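Local coordinates for uncharacterized protein (Bacteroides eggerthii, PDB 4FTD) that is of unknown function but folds as a six-bladed beta-propeller joined to an immunoglobulin-like part, and may act in carbohydrate metabolism, at residues 215-220 with 259-264; 201-206 with 274-279; 229-234 with 280-285. All coordinates share one frame; numbering follows the deposited sequence.

Contact 1 of 3, residues 215-220 with 259-264; sequences FKIYYW and GFIFFG
Phe-215 drives the edge of its ring into the face of Phe-263. Its CZ stands 3.4 Å above the plane of the Phe-263 ring, over the centre, with 4.6 Å between centroids and 68° between planes, the values of a T-shaped (edge-to-face) pair. Setting CG anti to the backbone N (chi1 -171°) swings the Phe-215 ring out from its strand toward 259-264. The Phe-263 ring is filled on its other face as well: Ile-261 CG2 lies 3.3 Å from that plane, displaced toward the rim, so the ring is sandwiched between a neighbour on its own strand and the ring across the interface.

Beyond the ring pair the packing is looser. Ile-217 CD1 comes to the rim of Phe-263, 4.0 Å from CZ, and meets Ile-261 CD1 tip to tip at 4.1 Å. The polar side, where Lys-216 is partly exposed, lies on the far face of strand 215-220; there Lys-216 NZ donates to Tyr-218 OH at 3.0 Å and also to Lys-186 O, well away from the interface.

The two strand segments approach to 11.9 Å and run at 140°, a spacing for sheets stacked face on face. They belong to consecutive four-stranded antiparallel sheets, two blades of the propeller, and Phe-263 also touches Ser-205 and Val-274 on the adjoining strands. All four touching side chains are buried and purely hydrocarbon, which suggests that apolar burial, not polar pairing, holds the blades together at this point.

Contact 2 of 3, residues 201-206 with 274-279; sequences HVYLSS and VPISGH
Tyr-203 and His-279 both carry CG anti to their own carbonyl carbon, and in Tyr-203 this rotation (chi1 -68°) sends the phenol across to the turn that follows strand 270-277. There its OH donates to His-279 O at 2.6 Å. The approach is in the carbonyl plane, on a lone pair, at a C=O...O angle of 130°, so the bond is short and well directed. The acceptor lies near the plane of the phenol ring, at its edge. In Ile-276 the opposite choice, CG1 anti to the backbone N, extends CD1 to 3.8 Å from Tyr-203 CE2, the two side chains approaching from opposite directions.

Two residues earlier on the same side of the strand, His-201 turns the edge of its ring toward the face of His-279 in an offset edge-to-face pair. The planes stand at 82° and the centroids are 5.2 Å apart, while the nearest atoms are His-201 NE2 and His-279 CD2 at 3.7 Å. This is ring packing, not a polar bond. The other ring nitrogen of His-201, ND1, is hydrogen-bonded to Glu-221 O, which would limit the rotation of the imidazole. His-201 is buried; His-279 is partly exposed, yet takes the largest share of the contact.

The arrangement ties a side chain of one propeller blade to the backbone of a turn in the next. Strand 201-207 lies between 190-198 and 215-220 in its blade, and Tyr-219 of the latter strand packs edge-to-face on Tyr-203, meets the His-201 ring and touches the His-279 side chain; on the other blade the turn leads from 270-277 directly into strand 281-291.

Contact 3 of 3, residues 229-234 with 280-285; sequences VIANIN and KTVDIG
No ring meets another where Ile-230 faces Lys-280 and Val-282: the flat groups of this contact are backbone carbonyls, approached at their oxygen ends. Lys-280 O lies against the side chain of Ile-230, 3.3 Å from CB and 3.4 Å from CG2. In return, Ile-230 O is touched by Val-282 CG2 at 3.7 Å. The Ile-230 side chain crosses those of Lys-280 and Val-282 at about a right angle, its CD1 4.1 Å from Val-282 CG2. Separately, Ala-231 CB packs 4.0 Å from Val-282 CG1. Val-282 has CG1 anti to the backbone N (chi1 173°), which turns both methyls toward strand 228-233, CG2 to Ile-230 and both to Ala-231.

That two successive residues face one valine is consistent with the classic beta bulge in which Ile-230 and Ala-231 both stand opposite Ile-217 on the adjoining strand. Strand 228-233 is the outermost of its propeller blade and 281-291 the outermost of the next, so the blades meet here at their rims and water enters between them. One water accepts from Val-282 N at 3.0 Å and lies 2.6 Å from Ile-230 O, with Lys-280 O also within bonding distance; a second spans Ile-230 O and Val-282 O. Once atoms elsewhere are counted, each water has more acceptors in reach than protons, so which of them it serves is not settled.

Lys-280 contributes its backbone and CB, while its chain, bent at chi3, leads away to a salt bridge with Glu-228. After Val-282 the chain bends through an inverse gamma turn centred on Asp-283, whose OD2 is hydrogen-bonded to Asn-286 ND2.

The three contacts form one continuous seam between two consecutive blades, the sheet of strands 190-198 to 228-233 and that of 250-253 to 281-291. Contact centres lie about 5 Å apart for contacts 1 and 2, and about 8 Å from contact 3 to either. Along the chain, contact 1 is nested within the loop closed by contact 2, while contact 3 alternates with both. Backbone pairing inside each blade links them: Tyr-218 N with Leu-204 O, Ile-217 O with Ile-230 N, and Pro-275 O with Asp-283 N. From buried contacts 1 and 2 the seam runs outward to the hydrated edge strands of contact 3, as expected for radially arranged propeller blades.

Contact 1 of 3, residues 215-220 with 259-264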
loop_
_atom_site.group_PDB
_atom_site.type_symbol
_atom_site.label_atom_id
_atom_site.label_comp_id
_atom_site.label_asym_id
_atom_site.label_seq_id
_atom_site.Cartn_x
_atom_site.Cartn_y
_atom_site.Cartn_z
ATOM N N PHE A 215 7.998 -16.240 -26.998
ATOM C CA PHE A 215 7.781 -15.643 -25.714
ATOM C C PHE A 215 8.832 -14.567 -25.501
ATOM O O PHE A 215 9.923 -14.852 -25.088
ATOM C CB PHE A 215 7.758 -16.724 -24.631
ATOM C CG PHE A 215 7.312 -16.236 -23.263
ATOM C CD1 PHE A 215 6.235 -15.360 -23.104
ATOM C CD2 PHE A 215 7.862 -16.818 -22.108
ATOM C CE1 PHE A 215 5.810 -14.946 -21.853
ATOM C CE2 PHE A 215 7.422 -16.418 -20.846
ATOM C CZ PHE A 215 6.391 -15.504 -20.717
ATOM N N LYS A 216 8.458 -13.336 -25.835
ATOM C CA LYS A 216 9.390 -12.240 -25.963
ATOM C C LYS A 216 9.200 -11.248 -24.860
ATOM O O LYS A 216 8.077 -11.104 -24.354
ATOM C CB LYS A 216 9.224 -11.603 -27.344
ATOM C CG LYS A 216 9.486 -12.590 -28.481
ATOM C CD LYS A 216 9.276 -11.990 -29.855
ATOM C CE LYS A 216 10.417 -11.078 -30.203
ATOM N NZ LYS A 216 10.129 -10.417 -31.485
ATOM N N ILE A 217 10.307 -10.642 -24.445
ATOM C CA ILE A 217 10.350 -9.579 -23.448
ATOM C C ILE A 217 11.082 -8.405 -24.099
ATOM O O ILE A 217 12.163 -8.567 -24.702
ATOM C CB ILE A 217 11.063 -9.975 -22.157
ATOM C CG1 ILE A 217 10.469 -11.303 -21.605
ATOM C CG2 ILE A 217 11.008 -8.878 -21.116
ATOM C CD1 ILE A 217 11.195 -11.859 -20.397
ATOM N N TYR A 218 10.441 -7.261 -23.984
ATOM C CA TYR A 218 10.900 -6.023 -24.531
ATOM C C TYR A 218 11.171 -4.991 -23.427
ATOM O O TYR A 218 10.501 -4.991 -22.378
ATOM C CB TYR A 218 9.822 -5.467 -25.433
ATOM C CG TYR A 218 9.444 -6.376 -26.598
ATOM C CD1 TYR A 218 8.455 -7.337 -26.453
ATOM C CD2 TYR A 218 10.085 -6.254 -27.844
ATOM C CE1 TYR A 218 8.051 -8.137 -27.528
ATOM C CE2 TYR A 218 9.711 -7.055 -28.923
ATOM C CZ TYR A 218 8.701 -8.002 -28.756
ATOM O OH TYR A 218 8.291 -8.749 -29.807
ATOM N N TYR A 219 12.092 -4.061 -23.743
ATOM C CA TYR A 219 12.580 -3.062 -22.822
ATOM C C TYR A 219 12.688 -1.693 -23.483
ATOM O O TYR A 219 13.202 -1.582 -24.614
ATOM C CB TYR A 219 13.984 -3.506 -22.353
ATOM C CG TYR A 219 14.763 -2.526 -21.464
ATOM C CD1 TYR A 219 14.620 -2.539 -20.081
ATOM C CD2 TYR A 219 15.723 -1.683 -22.001
ATOM C CE1 TYR A 219 15.359 -1.689 -19.276
ATOM C CE2 TYR A 219 16.450 -0.823 -21.196
ATOM C CZ TYR A 219 16.258 -0.834 -19.831
ATOM O OH TYR A 219 16.971 0.001 -19.003
ATOM N N TRP A 220 12.236 -0.661 -22.766
ATOM C CA TRP A 220 12.397 0.724 -23.155
ATOM C C TRP A 220 13.160 1.424 -22.053
ATOM O O TRP A 220 12.698 1.467 -20.893
ATOM C CB TRP A 220 11.028 1.417 -23.293
ATOM C CG TRP A 220 10.308 1.055 -24.533
ATOM C CD1 TRP A 220 10.195 1.814 -25.672
ATOM C CD2 TRP A 220 9.551 -0.126 -24.757
ATOM N NE1 TRP A 220 9.462 1.143 -26.614
ATOM C CE2 TRP A 220 9.031 -0.045 -26.069
ATOM C CE3 TRP A 220 9.285 -1.274 -23.989
ATOM C CZ2 TRP A 220 8.248 -1.053 -26.617
ATOM C CZ3 TRP A 220 8.492 -2.266 -24.542
ATOM C CH2 TRP A 220 7.990 -2.151 -25.834
ATOM N N GLY A 259 17.006 -9.376 -10.596
ATOM C CA GLY A 259 15.943 -10.142 -9.973
ATOM C C GLY A 259 15.417 -11.241 -10.884
ATOM O O GLY A 259 16.165 -11.887 -11.625
ATOM N N PHE A 260 14.112 -11.436 -10.825
ATOM C CA PHE A 260 13.437 -12.544 -11.531
ATOM C C PHE A 260 12.081 -12.064 -12.028
ATOM O O PHE A 260 11.415 -11.293 -11.349
ATOM C CB PHE A 260 13.136 -13.662 -10.575
ATOM C CG PHE A 260 14.345 -14.309 -10.008
ATOM C CD1 PHE A 260 15.166 -15.070 -10.821
ATOM C CD2 PHE A 260 14.699 -14.125 -8.663
ATOM C CE1 PHE A 260 16.322 -15.683 -10.302
ATOM C CE2 PHE A 260 15.850 -14.721 -8.142
ATOM C CZ PHE A 260 16.663 -15.497 -8.962
ATOM N N ILE A 261 11.659 -12.579 -13.167
ATOM C CA ILE A 261 10.309 -12.413 -13.622
ATOM C C ILE A 261 9.649 -13.823 -13.509
ATOM O O ILE A 261 10.161 -14.832 -14.026
ATOM C CB ILE A 261 10.232 -11.892 -15.041
ATOM C CG1 ILE A 261 11.144 -10.666 -15.218
ATOM C CG2 ILE A 261 8.742 -11.564 -15.375
ATOM C CD1 ILE A 261 11.544 -10.327 -16.649
ATOM N N PHE A 262 8.500 -13.883 -12.864
ATOM C CA PHE A 262 7.756 -15.124 -12.728
ATOM C C PHE A 262 6.582 -15.105 -13.710
ATOM O O PHE A 262 5.763 -14.179 -13.662
ATOM C CB PHE A 262 7.211 -15.273 -11.322
ATOM C CG PHE A 262 8.277 -15.472 -10.256
ATOM C CD1 PHE A 262 8.824 -14.385 -9.584
ATOM C CD2 PHE A 262 8.654 -16.745 -9.875
ATOM C CE1 PHE A 262 9.748 -14.574 -8.582
ATOM C CE2 PHE A 262 9.630 -16.931 -8.910
ATOM C CZ PHE A 262 10.163 -15.831 -8.260
ATOM N N PHE A 263 6.450 -16.178 -14.486
ATOM C CA PHE A 263 5.386 -16.299 -15.479
ATOM C C PHE A 263 4.659 -17.609 -15.266
ATOM O O PHE A 263 5.208 -18.683 -15.545
ATOM C CB PHE A 263 5.938 -16.293 -16.874
ATOM C CG PHE A 263 6.602 -15.014 -17.315
ATOM C CD1 PHE A 263 5.872 -13.893 -17.654
ATOM C CD2 PHE A 263 7.977 -14.983 -17.478
ATOM C CE1 PHE A 263 6.506 -12.772 -18.186
ATOM C CE2 PHE A 263 8.613 -13.913 -18.007
ATOM C CZ PHE A 263 7.891 -12.802 -18.375
ATOM N N GLY A 264 3.437 -17.552 -14.772
ATOM C CA GLY A 264 2.666 -18.813 -14.575
ATOM C C GLY A 264 2.019 -19.301 -15.860
ATOM O O GLY A 264 1.518 -18.506 -16.629
#

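Contact 2 of 3, residues 201-206 with 274-279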
loop_
_atom_site.group_PDB
_atom_site.type_symbol
_atom_site.label_atom_id
_atom_site.label_comp_id
_atom_site.label_asym_id
_atom_site.label_seq_id
_atom_site.Cartn_x
_atom_site.Cartn_y
_atom_site.Cartn_z
ATOM N N HIS A 201 12.055 2.424 -16.380
ATOM C CA HIS A 201 12.050 1.698 -17.642
ATOM C C HIS A 201 10.715 1.008 -17.844
ATOM O O HIS A 201 10.026 0.696 -16.885
ATOM C CB HIS A 201 13.126 0.604 -17.609
ATOM C CG HIS A 201 14.447 1.089 -17.118
ATOM N ND1 HIS A 201 15.089 2.181 -17.667
ATOM C CD2 HIS A 201 15.228 0.663 -16.107
ATOM C CE1 HIS A 201 16.214 2.399 -17.012
ATOM N NE2 HIS A 201 16.335 1.478 -16.074
ATOM N N VAL A 202 10.392 0.713 -19.097
ATOM C CA VAL A 202 9.226 -0.074 -19.425
ATOM C C VAL A 202 9.658 -1.478 -19.867
ATOM O O VAL A 202 10.627 -1.653 -20.628
ATOM C CB VAL A 202 8.393 0.579 -20.525
ATOM C CG1 VAL A 202 7.178 -0.295 -20.840
ATOM C CG2 VAL A 202 8.009 1.986 -20.086
ATOM N N TYR A 203 8.945 -2.466 -19.339
ATOM C CA TYR A 203 9.059 -3.836 -19.768
ATOM C C TYR A 203 7.714 -4.302 -20.279
ATOM O O TYR A 203 6.718 -4.060 -19.615
ATOM C CB TYR A 203 9.390 -4.726 -18.590
ATOM C CG TYR A 203 10.771 -4.512 -18.005
ATOM C CD1 TYR A 203 11.017 -3.457 -17.100
ATOM C CD2 TYR A 203 11.817 -5.315 -18.368
ATOM C CE1 TYR A 203 12.309 -3.245 -16.588
ATOM C CE2 TYR A 203 13.071 -5.129 -17.836
ATOM C CZ TYR A 203 13.305 -4.098 -16.943
ATOM O OH TYR A 203 14.572 -3.855 -16.468
ATOM N N LEU A 204 7.691 -5.000 -21.411
ATOM C CA LEU A 204 6.501 -5.693 -21.869
ATOM C C LEU A 204 6.854 -7.134 -22.223
ATOM O O LEU A 204 7.944 -7.411 -22.660
ATOM C CB LEU A 204 5.881 -5.018 -23.092
ATOM C CG LEU A 204 5.331 -3.580 -23.062
ATOM C CD1 LEU A 204 4.690 -3.265 -24.388
ATOM C CD2 LEU A 204 4.342 -3.378 -21.937
ATOM N N SER A 205 5.868 -8.036 -22.121
ATOM C CA SER A 205 6.044 -9.400 -22.528
ATOM C C SER A 205 4.889 -9.843 -23.432
ATOM O O SER A 205 3.743 -9.420 -23.216
ATOM C CB SER A 205 6.169 -10.308 -21.319
ATOM O OG SER A 205 5.132 -10.087 -20.335
ATOM N N SER A 206 5.194 -10.725 -24.383
ATOM C CA SER A 206 4.192 -11.284 -25.269
ATOM C C SER A 206 3.377 -12.363 -24.532
ATOM O O SER A 206 3.689 -12.701 -23.364
ATOM C CB SER A 206 4.862 -11.867 -26.532
ATOM O OG SER A 206 5.556 -13.070 -26.306
ATOM N N VAL A 274 12.371 -16.482 -14.527
ATOM C CA VAL A 274 13.310 -15.960 -15.552
ATOM C C VAL A 274 14.276 -14.954 -14.917
ATOM O O VAL A 274 13.849 -13.903 -14.491
ATOM C CB VAL A 274 12.528 -15.305 -16.676
ATOM C CG1 VAL A 274 13.465 -14.765 -17.769
ATOM C CG2 VAL A 274 11.548 -16.315 -17.293
ATOM N N PRO A 275 15.578 -15.286 -14.813
ATOM C CA PRO A 275 16.471 -14.309 -14.158
ATOM C C PRO A 275 16.833 -13.135 -15.054
ATOM O O PRO A 275 16.972 -13.304 -16.264
ATOM C CB PRO A 275 17.748 -15.112 -13.844
ATOM C CG PRO A 275 17.363 -16.546 -14.062
ATOM C CD PRO A 275 16.289 -16.535 -15.125
ATOM N N ILE A 276 16.990 -11.970 -14.433
ATOM C CA ILE A 276 17.356 -10.749 -15.130
ATOM C C ILE A 276 18.436 -10.062 -14.293
ATOM O O ILE A 276 18.368 -10.081 -13.078
ATOM C CB ILE A 276 16.112 -9.861 -15.435
ATOM C CG1 ILE A 276 16.510 -8.630 -16.259
ATOM C CG2 ILE A 276 15.452 -9.377 -14.193
ATOM C CD1 ILE A 276 15.380 -8.051 -17.092
ATOM N N SER A 277 19.447 -9.520 -14.963
ATOM C CA SER A 277 20.516 -8.758 -14.341
ATOM C C SER A 277 20.873 -7.555 -15.192
ATOM O O SER A 277 20.693 -7.545 -16.413
ATOM C CB SER A 277 21.789 -9.607 -14.142
ATOM O OG SER A 277 22.199 -10.123 -15.391
ATOM N N GLY A 278 21.384 -6.534 -14.522
ATOM C CA GLY A 278 21.774 -5.291 -15.165
ATOM C C GLY A 278 20.644 -4.688 -15.974
ATOM O O GLY A 278 20.893 -4.107 -16.998
ATOM N N HIS A 279 19.396 -4.856 -15.535
ATOM C CA HIS A 279 18.206 -4.301 -16.161
ATOM C C HIS A 279 17.771 -4.957 -17.479
ATOM O O HIS A 279 16.600 -4.942 -17.752
ATOM C CB HIS A 279 18.286 -2.787 -16.426
ATOM C CG HIS A 279 18.669 -1.967 -15.242
ATOM N ND1 HIS A 279 19.987 -1.700 -14.938
ATOM C CD2 HIS A 279 17.931 -1.322 -14.317
ATOM C CE1 HIS A 279 20.034 -0.933 -13.868
ATOM N NE2 HIS A 279 18.804 -0.695 -13.461
#

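Contact 3 of 3, residues 229-234 with 280-285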
loop_
_atom_site.group_PDB
_atom_site.type_symbol
_atom_site.label_atom_id
_atom_site.label_comp_id
_atom_site.label_asym_id
_atom_site.label_seq_id
_atom_site.Cartn_x
_atom_site.Cartn_y
_atom_site.Cartn_z
ATOM N N VAL A 229 14.561 -5.870 -27.825
ATOM C CA VAL A 229 14.172 -7.230 -27.487
ATOM C C VAL A 229 15.268 -7.720 -26.531
ATOM O O VAL A 229 16.428 -7.751 -26.912
ATOM C CB VAL A 229 14.106 -8.153 -28.703
ATOM C CG1 VAL A 229 13.430 -9.443 -28.284
ATOM C CG2 VAL A 229 13.417 -7.447 -29.885
ATOM N N ILE A 230 14.888 -8.067 -25.308
ATOM C CA ILE A 230 15.824 -8.616 -24.309
ATOM C C ILE A 230 15.648 -10.116 -24.073
ATOM O O ILE A 230 16.502 -10.728 -23.467
ATOM C CB ILE A 230 15.838 -7.798 -22.970
ATOM C CG1 ILE A 230 14.509 -7.842 -22.218
ATOM C CG2 ILE A 230 16.258 -6.369 -23.273
ATOM C CD1 ILE A 230 14.571 -7.290 -20.793
ATOM N N ALA A 231 14.565 -10.710 -24.570
ATOM C CA ALA A 231 14.387 -12.171 -24.525
ATOM C C ALA A 231 13.497 -12.606 -25.633
ATOM O O ALA A 231 12.557 -11.880 -26.033
ATOM C CB ALA A 231 13.787 -12.618 -23.204
ATOM N N ASN A 232 13.780 -13.796 -26.123
ATOM C CA ASN A 232 12.990 -14.496 -27.114
ATOM C C ASN A 232 13.074 -15.988 -26.748
ATOM O O ASN A 232 13.887 -16.729 -27.262
ATOM C CB ASN A 232 13.457 -14.123 -28.537
ATOM C CG ASN A 232 12.498 -14.602 -29.600
ATOM O OD1 ASN A 232 11.679 -15.445 -29.339
ATOM N ND2 ASN A 232 12.644 -14.107 -30.800
ATOM N N ILE A 233 12.231 -16.373 -25.798
ATOM C CA ILE A 233 12.298 -17.648 -25.106
ATOM C C ILE A 233 11.537 -18.677 -25.907
ATOM O O ILE A 233 10.369 -18.471 -26.306
ATOM C CB ILE A 233 11.736 -17.519 -23.672
ATOM C CG1 ILE A 233 12.583 -16.525 -22.859
ATOM C CG2 ILE A 233 11.600 -18.881 -23.006
ATOM C CD1 ILE A 233 11.905 -16.029 -21.598
ATOM N N ASN A 234 12.264 -19.736 -26.247
ATOM C CA ASN A 234 11.716 -20.905 -26.915
ATOM C C ASN A 234 11.221 -21.817 -25.806
ATOM O O ASN A 234 12.012 -22.532 -25.207
ATOM C CB ASN A 234 12.789 -21.619 -27.726
ATOM C CG ASN A 234 12.226 -22.728 -28.577
ATOM O OD1 ASN A 234 11.209 -23.347 -28.255
ATOM N ND2 ASN A 234 12.877 -22.968 -29.701
ATOM N N LYS A 280 18.706 -5.435 -18.299
ATOM C CA LYS A 280 18.403 -5.876 -19.659
ATOM C C LYS A 280 18.861 -7.252 -20.009
ATOM O O LYS A 280 18.601 -7.672 -21.126
ATOM C CB LYS A 280 19.162 -4.974 -20.641
ATOM C CG LYS A 280 18.832 -3.522 -20.570
ATOM C CD LYS A 280 19.903 -2.708 -21.248
ATOM C CE LYS A 280 19.832 -2.807 -22.737
ATOM N NZ LYS A 280 20.892 -1.922 -23.319
ATOM N N THR A 281 19.618 -7.934 -19.143
ATOM C CA THR A 281 20.213 -9.214 -19.522
ATOM C C THR A 281 19.406 -10.350 -18.910
ATOM O O THR A 281 19.422 -10.508 -17.699
ATOM C CB THR A 281 21.674 -9.315 -19.030
ATOM O OG1 THR A 281 22.404 -8.212 -19.562
ATOM C CG2 THR A 281 22.351 -10.591 -19.493
ATOM N N VAL A 282 18.722 -11.131 -19.751
ATOM C CA VAL A 282 17.897 -12.264 -19.325
ATOM C C VAL A 282 18.778 -13.538 -19.449
ATOM O O VAL A 282 19.200 -13.894 -20.535
ATOM C CB VAL A 282 16.608 -12.342 -20.151
ATOM C CG1 VAL A 282 15.796 -13.595 -19.859
ATOM C CG2 VAL A 282 15.753 -11.097 -19.896
ATOM N N ASP A 283 19.044 -14.208 -18.331
ATOM C CA ASP A 283 19.846 -15.451 -18.309
ATOM C C ASP A 283 19.038 -16.707 -18.720
ATOM O O ASP A 283 18.470 -17.410 -17.864
ATOM C CB ASP A 283 20.472 -15.628 -16.911
ATOM C CG ASP A 283 21.425 -16.813 -16.826
ATOM O OD1 ASP A 283 21.550 -17.576 -17.827
ATOM O OD2 ASP A 283 22.039 -16.984 -15.747
ATOM N N ILE A 284 19.024 -16.996 -20.025
ATOM C CA ILE A 284 18.271 -18.137 -20.594
ATOM C C ILE A 284 18.724 -19.500 -20.098
ATOM O O ILE A 284 17.908 -20.388 -19.947
ATOM C CB ILE A 284 18.157 -18.101 -22.142
ATOM C CG1 ILE A 284 19.532 -18.130 -22.843
ATOM C CG2 ILE A 284 17.320 -16.899 -22.536
ATOM C CD1 ILE A 284 19.489 -18.023 -24.364
ATOM N N GLY A 285 20.005 -19.645 -19.775
ATOM C CA GLY A 285 20.513 -20.882 -19.189
ATOM C C GLY A 285 20.077 -21.140 -17.752
ATOM O O GLY A 285 20.256 -22.244 -17.265
HETATM O O HOH W 1 18.937 -10.491 -22.639
HETATM O O HOH W 2 17.767 -13.650 -23.436
#